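Local coordinates for protein TRAP dicarboxylate transporter-DctP subunit (Rhodobacter sphaeroides, PDB 4PE3) that probably binds a small organic acid in the periplasm, as the solute-binding subunit that hands substrate to a TRAP-type membrane transporter, at residues Phe106-Asn111 with Gln327-Thr332; Met135-Asn140 with Ser323-Lys328. One frame throughout, in Å; residues are numbered along the deposited sequence.

Overall arrangement
Both contacts are made by helix 324-339, the C-terminal helix of the chain, and their centres lie about 8 Å apart on the same side of the protein. Contact 2 uses the start of that helix, where it runs against helix 131-139; contact 1 follows one turn later, where it runs beside helix 104-110. Gln327 and Lys328 belong to both. The two partner helices also meet each other, Phe106 of one packing on Leu138 and Ile139 of the other. The three helices thus pack on one another, helix 131-139 in turn lies on strands 144-150 and 243-248 of the five-stranded sheet, and the end of the chain is packed back onto elements roughly 200 residues earlier in sequence.

Contact 1 of 2, residues Phe106-Asn111 with Gln327-Thr332; sequences FGLIAN and QKVYDT
Val329 presents one methyl, CG1, to two residues of 106-111 at once: CG1 lies 3.8 Å from Leu108 CD2 and 3.9 Å from Ile109 CB. The isobutyl group of Leu108 and the short branch of Val329 pass alongside one another, pointing in opposite directions. With its CG anti to the backbone N (chi1 180°), Leu108 carries CD2 to the backbone of the other helix, 4.0 Å from Tyr330 N and 4.2 Å from Tyr330 CB. Ile109 meets the valine with its branch point rather than with the end of its chain. The side-chain contacts across the interface are all apolar, and no hydrogen bond crosses it.

Within 327-332 two side-chain bonds brace the helix surface. Gln327 NE2 donates to Asp331 OD1 at 2.8 Å, one turn on, approaching from above the carboxylate plane while the acceptor lies almost in the amide plane of the glutamine. Lys328 O receives two donors on opposite faces of its carbonyl, Thr332 N and Thr332 OG1, the hydroxyl at 2.9 Å. The tyrosine ring leads away from the interface, and its hydroxyl is hydrogen-bonded to Arg313.

Aliphatic packing thus joins the C-terminal helix to helix 104-110 as a nearly parallel pair, the short segments at 21° with axes 9.4 Å apart. Helix 302-320 flanks helix 324-339 here, its Trp316, Glu317 and Ala320 packing on Tyr330, as does Leu134 of helix 131-139. At the C-terminal end of helix 104-110, Ala110 is backbone-bonded to Leu242, and the side-chain amide of Asn111 to Ser239 OG and Leu240 N.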
ATOM      1  N   PHE A 106       8.004  -9.917  -3.731  1.00 14.29           N
ATOM      2  CA  PHE A 106       6.638  -9.608  -3.344  1.00 13.33           C
ATOM      3  C   PHE A 106       6.612  -8.506  -2.293  1.00 12.57           C
ATOM      4  O   PHE A 106       5.784  -7.597  -2.375  1.00 14.00           O
ATOM      5  CB  PHE A 106       5.908 -10.866  -2.839  1.00 14.02           C
ATOM      6  CG  PHE A 106       5.465 -11.810  -3.938  1.00 14.08           C
ATOM      7  CD1 PHE A 106       4.380 -11.497  -4.741  1.00 14.52           C
ATOM      8  CD2 PHE A 106       6.141 -13.001  -4.170  1.00 16.01           C
ATOM      9  CE1 PHE A 106       3.970 -12.354  -5.751  1.00 14.98           C
ATOM     10  CE2 PHE A 106       5.734 -13.859  -5.171  1.00 16.35           C
ATOM     11  CZ  PHE A 106       4.635 -13.533  -5.951  1.00 16.34           C
ATOM     12  N   GLY A 107       7.502  -8.603  -1.310  1.00 13.98           N
ATOM     13  CA  GLY A 107       7.570  -7.605  -0.248  1.00 13.25           C
ATOM     14  C   GLY A 107       7.990  -6.255  -0.794  1.00 13.86           C
ATOM     15  O   GLY A 107       7.453  -5.198  -0.418  1.00 14.33           O
ATOM     16  N   LEU A 108       8.978  -6.286  -1.685  1.00 13.50           N
ATOM     17  CA  LEU A 108       9.516  -5.051  -2.229  1.00 11.82           C
ATOM     18  C   LEU A 108       8.515  -4.306  -3.124  1.00 13.17           C
ATOM     19  O   LEU A 108       8.303  -3.102  -2.972  1.00 15.29           O
ATOM     20  CB  LEU A 108      10.838  -5.300  -2.972  1.00 14.29           C
ATOM     21  CG  LEU A 108      11.462  -4.048  -3.577  1.00 14.69           C
ATOM     22  CD1 LEU A 108      11.852  -3.050  -2.486  1.00 15.32           C
ATOM     23  CD2 LEU A 108      12.673  -4.393  -4.445  1.00 15.56           C
ATOM     24  N   ILE A 109       7.867  -5.009  -4.047  1.00 12.64           N
ATOM     25  CA  ILE A 109       6.902  -4.338  -4.904  1.00 13.28           C
ATOM     26  C   ILE A 109       5.651  -3.905  -4.110  1.00 12.07           C
ATOM     27  O   ILE A 109       5.019  -2.899  -4.433  1.00 13.02           O
ATOM     28  CB  ILE A 109       6.471  -5.217  -6.109  1.00 12.20           C
ATOM     29  CG1 ILE A 109       5.859  -4.333  -7.180  1.00 13.97           C
ATOM     30  CG2 ILE A 109       5.511  -6.365  -5.683  1.00 14.71           C
ATOM     31  CD1 ILE A 109       5.591  -5.075  -8.486  1.00 17.71           C
ATOM     32  N   ALA A 110       5.316  -4.641  -3.053  1.00 11.14           N
ATOM     33  CA  ALA A 110       4.087  -4.372  -2.317  1.00 11.80           C
ATOM     34  C   ALA A 110       4.193  -3.084  -1.520  1.00 10.92           C
ATOM     35  O   ALA A 110       3.210  -2.362  -1.313  1.00 11.67           O
ATOM     36  CB  ALA A 110       3.762  -5.515  -1.392  1.00 13.55           C
ATOM     37  N   ASN A 111       5.388  -2.768  -1.047  1.00 10.47           N
ATOM     38  CA  ASN A 111       5.583  -1.529  -0.284  1.00  9.51           C
ATOM     39  C   ASN A 111       7.046  -1.142  -0.294  1.00 10.43           C
ATOM     40  O   ASN A 111       7.782  -1.427   0.662  1.00 11.33           O
ATOM     41  CB  ASN A 111       5.066  -1.697   1.143  1.00  9.76           C
ATOM     42  CG  ASN A 111       4.744  -0.373   1.816  1.00  9.99           C
ATOM     43  OD1 ASN A 111       4.948   0.697   1.276  1.00  9.98           O
ATOM     44  ND2 ASN A 111       4.211  -0.460   3.036  1.00 12.09           N
ATOM     45  N   GLN A 327      15.496  -8.161  -7.940  1.00 19.10           N
ATOM     46  CA  GLN A 327      16.349  -7.271  -8.701  1.00 20.52           C
ATOM     47  C   GLN A 327      15.586  -6.636  -9.867  1.00 20.52           C
ATOM     48  O   GLN A 327      15.748  -5.445 -10.157  1.00 20.85           O
ATOM     49  CB  GLN A 327      17.563  -8.025  -9.232  1.00 22.60           C
ATOM     50  CG  GLN A 327      18.504  -7.155 -10.030  1.00 24.43           C
ATOM     51  CD  GLN A 327      19.258  -6.168  -9.176  1.00 27.67           C
ATOM     52  OE1 GLN A 327      19.878  -6.535  -8.174  1.00 30.49           O
ATOM     53  NE2 GLN A 327      19.199  -4.896  -9.555  1.00 28.93           N
ATOM     54  N   LYS A 328      14.718  -7.414 -10.506  1.00 20.27           N
ATOM     55  CA  LYS A 328      13.908  -6.884 -11.590  1.00 20.44           C
ATOM     56  C   LYS A 328      12.912  -5.828 -11.087  1.00 18.86           C
ATOM     57  O   LYS A 328      12.701  -4.817 -11.742  1.00 19.61           O
ATOM     58  CB  LYS A 328      13.162  -8.012 -12.284  1.00 21.81           C
ATOM     59  CG  LYS A 328      12.548  -7.616 -13.610  1.00 31.19           C
ATOM     60  CD  LYS A 328      12.315  -8.845 -14.487  1.00 28.70           C
ATOM     61  CE  LYS A 328      11.820  -8.476 -15.874  1.00 31.93           C
ATOM     62  NZ  LYS A 328      10.912  -9.514 -16.432  1.00 29.35           N
ATOM     63  N   VAL A 329      12.267  -6.086  -9.951  1.00 17.26           N
ATOM     64  CA  VAL A 329      11.411  -5.069  -9.329  1.00 16.54           C
ATOM     65  C   VAL A 329      12.231  -3.798  -9.044  1.00 17.77           C
ATOM     66  O   VAL A 329      11.836  -2.686  -9.413  1.00 17.54           O
ATOM     67  CB  VAL A 329      10.757  -5.594  -8.040  1.00 14.64           C
ATOM     68  CG1 VAL A 329      10.097  -4.434  -7.281  1.00 17.72           C
ATOM     69  CG2 VAL A 329       9.747  -6.712  -8.352  1.00 15.14           C
ATOM     70  N   TYR A 330      13.376  -3.965  -8.390  1.00 17.93           N
ATOM     71  CA  TYR A 330      14.260  -2.836  -8.083  1.00 17.53           C
ATOM     72  C   TYR A 330      14.631  -2.056  -9.334  1.00 18.91           C
ATOM     73  O   TYR A 330      14.529  -0.837  -9.352  1.00 18.94           O
ATOM     74  CB  TYR A 330      15.518  -3.329  -7.380  1.00 18.39           C
ATOM     75  CG  TYR A 330      16.555  -2.256  -7.178  1.00 19.54           C
ATOM     76  CD1 TYR A 330      17.516  -1.998  -8.151  1.00 21.43           C
ATOM     77  CD2 TYR A 330      16.594  -1.491  -6.017  1.00 19.26           C
ATOM     78  CE1 TYR A 330      18.493  -1.003  -7.973  1.00 22.74           C
ATOM     79  CE2 TYR A 330      17.555  -0.505  -5.833  1.00 20.26           C
ATOM     80  CZ  TYR A 330      18.496  -0.267  -6.811  1.00 22.11           C
ATOM     81  OH  TYR A 330      19.441   0.690  -6.589  1.00 23.52           O
ATOM     82  N   ASP A 331      15.033  -2.754 -10.391  1.00 20.22           N
ATOM     83  CA  ASP A 331      15.484  -2.062 -11.606  1.00 21.93           C
ATOM     84  C   ASP A 331      14.345  -1.266 -12.218  1.00 21.40           C
ATOM     85  O   ASP A 331      14.517  -0.116 -12.624  1.00 22.15           O
ATOM     86  CB  ASP A 331      16.005  -3.038 -12.653  1.00 23.63           C
ATOM     87  CG  ASP A 331      17.325  -3.665 -12.272  1.00 27.41           C
ATOM     88  OD1 ASP A 331      18.000  -3.142 -11.371  1.00 27.89           O
ATOM     89  OD2 ASP A 331      17.679  -4.694 -12.877  1.00 30.00           O
ATOM     90  N   THR A 332      13.169  -1.881 -12.253  1.00 20.23           N
ATOM     91  CA  THR A 332      12.014  -1.256 -12.871  1.00 19.95           C
ATOM     92  C   THR A 332      11.550  -0.039 -12.083  1.00 19.69           C
ATOM     93  O   THR A 332      11.230   0.998 -12.668  1.00 19.40           O
ATOM     94  CB  THR A 332      10.897  -2.300 -13.036  1.00 22.74           C
ATOM     95  OG1 THR A 332      11.384  -3.371 -13.850  1.00 22.94           O
ATOM     96  CG2 THR A 332       9.657  -1.710 -13.696  1.00 22.96           C
TER

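Contact 2 of 2, residues Met135-Asn140 with Ser323-Lys328; sequences MNELIN and SEMAQK
Selenomethionine Met325 lies between the two segments and touches both Glu137 and Leu138, its chain bent at chi2 and chi3 (-51° and -66°) to bring the methyl CE to them. CE is 3.7 Å from Glu137 CG and 3.8 Å from Leu138 CD2, and Leu138 runs alongside the selenomethionine in the opposite direction. Glu137 crosses it at a slant: its extended chain passes beside the selenium and brings its carboxylate toward Lys328, which approaches from the other helix. Glu137 and Lys328 form a salt bridge whose exact geometry is doubtful, because OE1 and NZ are modelled too close together.

Behind this shell, Ser323 N-caps helix 324-339, its OG accepting from Ala326 N at 2.9 Å and also hydrogen-bonded to Asp103. Within 135-140, Asn136 OD1 and Asn140 ND2 tie helix 131-139 to strand 144-150, through Phe146 N and Leu144 O respectively.

The segments form a nearly antiparallel helix pair (172°, axes 11.3 Å apart), bridged by the selenomethionine and, at its partly exposed rim, by the acid-lysine pair. Helix 104-110 lies against both, with Ala105 touching Leu138 and Met325, while Met135 and Ile139 face strands 144-150 and 243-248 of the sheet.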
HETATM    1  N   MSE A 135       3.915  -7.645 -11.893  1.00 14.55           N
HETATM    2  CA  MSE A 135       2.931  -8.410 -11.106  1.00 15.21           C
HETATM    3  C   MSE A 135       2.529  -9.699 -11.830  1.00 14.21           C
HETATM    4  O   MSE A 135       2.488 -10.772 -11.239  1.00 14.84           O
HETATM    5  CB  MSE A 135       1.700  -7.591 -10.837  1.00 17.05           C
HETATM    6  CG  MSE A 135       1.887  -6.569  -9.720  1.00 18.51           C
HETATM    7 SE   MSE A 135       2.377  -7.327  -7.961  0.90 15.39          SE
HETATM    8  CE  MSE A 135       0.796  -8.414  -7.714  1.00 17.66           C
ATOM      9  N   ASN A 136       2.316  -9.612 -13.136  1.00 14.76           N
ATOM     10  CA  ASN A 136       2.018 -10.807 -13.884  1.00 16.55           C
ATOM     11  C   ASN A 136       3.195 -11.769 -13.998  1.00 15.51           C
ATOM     12  O   ASN A 136       2.993 -12.971 -13.973  1.00 16.00           O
ATOM     13  CB  ASN A 136       1.435 -10.460 -15.249  1.00 16.28           C
ATOM     14  CG  ASN A 136      -0.043 -10.111 -15.141  1.00 20.92           C
ATOM     15  OD1 ASN A 136      -0.837 -10.906 -14.620  1.00 18.37           O
ATOM     16  ND2 ASN A 136      -0.418  -8.932 -15.611  1.00 19.83           N
ATOM     17  N   GLU A 137       4.425 -11.253 -14.086  1.00 15.55           N
ATOM     18  CA  GLU A 137       5.580 -12.130 -14.069  1.00 16.15           C
ATOM     19  C   GLU A 137       5.666 -12.845 -12.736  1.00 15.97           C
ATOM     20  O   GLU A 137       6.104 -13.993 -12.668  1.00 16.64           O
ATOM     21  CB  GLU A 137       6.884 -11.353 -14.314  1.00 17.45           C
ATOM     22  CG  GLU A 137       8.073 -12.301 -14.512  1.00 22.86           C
ATOM     23  CD  GLU A 137       9.377 -11.605 -14.874  1.00 27.36           C
ATOM     24  OE1 GLU A 137       9.369 -10.375 -15.053  1.00 23.68           O
ATOM     25  OE2 GLU A 137      10.409 -12.314 -14.978  1.00 28.92           O
ATOM     26  N   LEU A 138       5.233 -12.168 -11.667  1.00 15.48           N
ATOM     27  CA  LEU A 138       5.272 -12.764 -10.349  1.00 18.48           C
ATOM     28  C   LEU A 138       4.163 -13.774 -10.129  1.00 15.71           C
ATOM     29  O   LEU A 138       4.386 -14.789  -9.486  1.00 16.93           O
ATOM     30  CB  LEU A 138       5.181 -11.678  -9.268  1.00 16.61           C
ATOM     31  CG  LEU A 138       6.473 -10.901  -9.040  1.00 17.98           C
ATOM     32  CD1 LEU A 138       6.232  -9.713  -8.129  1.00 18.59           C
ATOM     33  CD2 LEU A 138       7.524 -11.809  -8.442  1.00 21.16           C
ATOM     34  N   ILE A 139       2.973 -13.495 -10.643  1.00 15.03           N
ATOM     35  CA  ILE A 139       1.834 -14.326 -10.269  1.00 15.32           C
ATOM     36  C   ILE A 139       1.267 -15.242 -11.345  1.00 16.02           C
ATOM     37  O   ILE A 139       0.568 -16.194 -11.008  1.00 16.44           O
ATOM     38  CB  ILE A 139       0.699 -13.524  -9.560  1.00 16.12           C
ATOM     39  CG1 ILE A 139      -0.125 -12.666 -10.523  1.00 14.27           C
ATOM     40  CG2 ILE A 139       1.301 -12.643  -8.472  1.00 14.91           C
ATOM     41  CD1 ILE A 139      -1.301 -11.948  -9.873  1.00 15.90           C
ATOM     42  N   ASN A 140       1.616 -15.036 -12.616  1.00 16.36           N
ATOM     43  CA  ASN A 140       1.274 -16.022 -13.649  1.00 17.27           C
ATOM     44  C   ASN A 140       1.842 -17.396 -13.289  1.00 18.05           C
ATOM     45  O   ASN A 140       1.187 -18.412 -13.515  1.00 18.73           O
ATOM     46  CB  ASN A 140       1.766 -15.612 -15.035  1.00 17.64           C
ATOM     47  CG  ASN A 140       1.033 -14.419 -15.636  1.00 17.26           C
ATOM     48  OD1 ASN A 140       1.481 -13.889 -16.658  1.00 19.26           O
ATOM     49  ND2 ASN A 140      -0.063 -13.974 -15.021  1.00 18.61           N
ATOM     50  N   SER A 323      16.954 -12.066  -4.694  1.00 20.32           N
ATOM     51  CA  SER A 323      16.340 -12.924  -5.719  1.00 19.96           C
ATOM     52  C   SER A 323      16.348 -12.250  -7.075  1.00 20.55           C
ATOM     53  O   SER A 323      16.442 -11.032  -7.171  1.00 20.34           O
ATOM     54  CB  SER A 323      14.887 -13.272  -5.371  1.00 21.22           C
ATOM     55  OG  SER A 323      13.998 -12.234  -5.789  1.00 20.87           O
ATOM     56  N   GLU A 324      16.248 -13.047  -8.135  1.00 21.47           N
ATOM     57  CA  GLU A 324      16.238 -12.489  -9.472  1.00 22.35           C
ATOM     58  C   GLU A 324      15.065 -11.546  -9.669  1.00 20.87           C
ATOM     59  O   GLU A 324      15.229 -10.458 -10.225  1.00 22.10           O
ATOM     60  CB  GLU A 324      16.173 -13.601 -10.511  1.00 23.98           C
ATOM     61  CG  GLU A 324      16.507 -13.121 -11.905  1.00 31.45           C
ATOM     62  CD  GLU A 324      16.795 -14.267 -12.842  1.00 35.03           C
ATOM     63  OE1 GLU A 324      15.839 -14.797 -13.447  1.00 42.47           O
ATOM     64  OE2 GLU A 324      17.968 -14.653 -12.950  1.00 36.10           O
HETATM   65  N   MSE A 325      13.880 -11.951  -9.228  1.00 19.41           N
HETATM   66  CA  MSE A 325      12.709 -11.108  -9.400  1.00 18.32           C
HETATM   67  C   MSE A 325      12.790  -9.834  -8.554  1.00 18.43           C
HETATM   68  O   MSE A 325      12.291  -8.781  -8.955  1.00 18.27           O
HETATM   69  CB  MSE A 325      11.427 -11.873  -9.061  1.00 19.20           C
HETATM   70  CG  MSE A 325      10.919 -12.777 -10.152  1.00 25.75           C
HETATM   71 SE   MSE A 325      10.765 -11.854 -11.857  0.84 27.34          SE
HETATM   72  CE  MSE A 325       9.405 -10.598 -11.476  1.00 24.74           C
ATOM     73  N   ALA A 326      13.416  -9.911  -7.387  1.00 16.95           N
ATOM     74  CA  ALA A 326      13.556  -8.704  -6.575  1.00 18.31           C
ATOM     75  C   ALA A 326      14.441  -7.687  -7.286  1.00 17.71           C
ATOM     76  O   ALA A 326      14.152  -6.487  -7.277  1.00 18.65           O
ATOM     77  CB  ALA A 326      14.108  -9.031  -5.193  1.00 17.30           C
ATOM     78  N   GLN A 327      15.496  -8.161  -7.940  1.00 19.10           N
ATOM     79  CA  GLN A 327      16.349  -7.271  -8.701  1.00 20.52           C
ATOM     80  C   GLN A 327      15.586  -6.636  -9.867  1.00 20.52           C
ATOM     81  O   GLN A 327      15.748  -5.445 -10.157  1.00 20.85           O
ATOM     82  CB  GLN A 327      17.563  -8.025  -9.232  1.00 22.60           C
ATOM     83  CG  GLN A 327      18.504  -7.155 -10.030  1.00 24.43           C
ATOM     84  CD  GLN A 327      19.258  -6.168  -9.176  1.00 27.67           C
ATOM     85  OE1 GLN A 327      19.878  -6.535  -8.174  1.00 30.49           O
ATOM     86  NE2 GLN A 327      19.199  -4.896  -9.555  1.00 28.93           N
ATOM     87  N   LYS A 328      14.718  -7.414 -10.506  1.00 20.27           N
ATOM     88  CA  LYS A 328      13.908  -6.884 -11.590  1.00 20.44           C
ATOM     89  C   LYS A 328      12.912  -5.828 -11.087  1.00 18.86           C
ATOM     90  O   LYS A 328      12.701  -4.817 -11.742  1.00 19.61           O
ATOM     91  CB  LYS A 328      13.162  -8.012 -12.284  1.00 21.81           C
ATOM     92  CG  LYS A 328      12.548  -7.616 -13.610  1.00 31.19           C
ATOM     93  CD  LYS A 328      12.315  -8.845 -14.487  1.00 28.70           C
ATOM     94  CE  LYS A 328      11.820  -8.476 -15.874  1.00 31.93           C
ATOM     95  NZ  LYS A 328      10.912  -9.514 -16.432  1.00 29.35           N
TER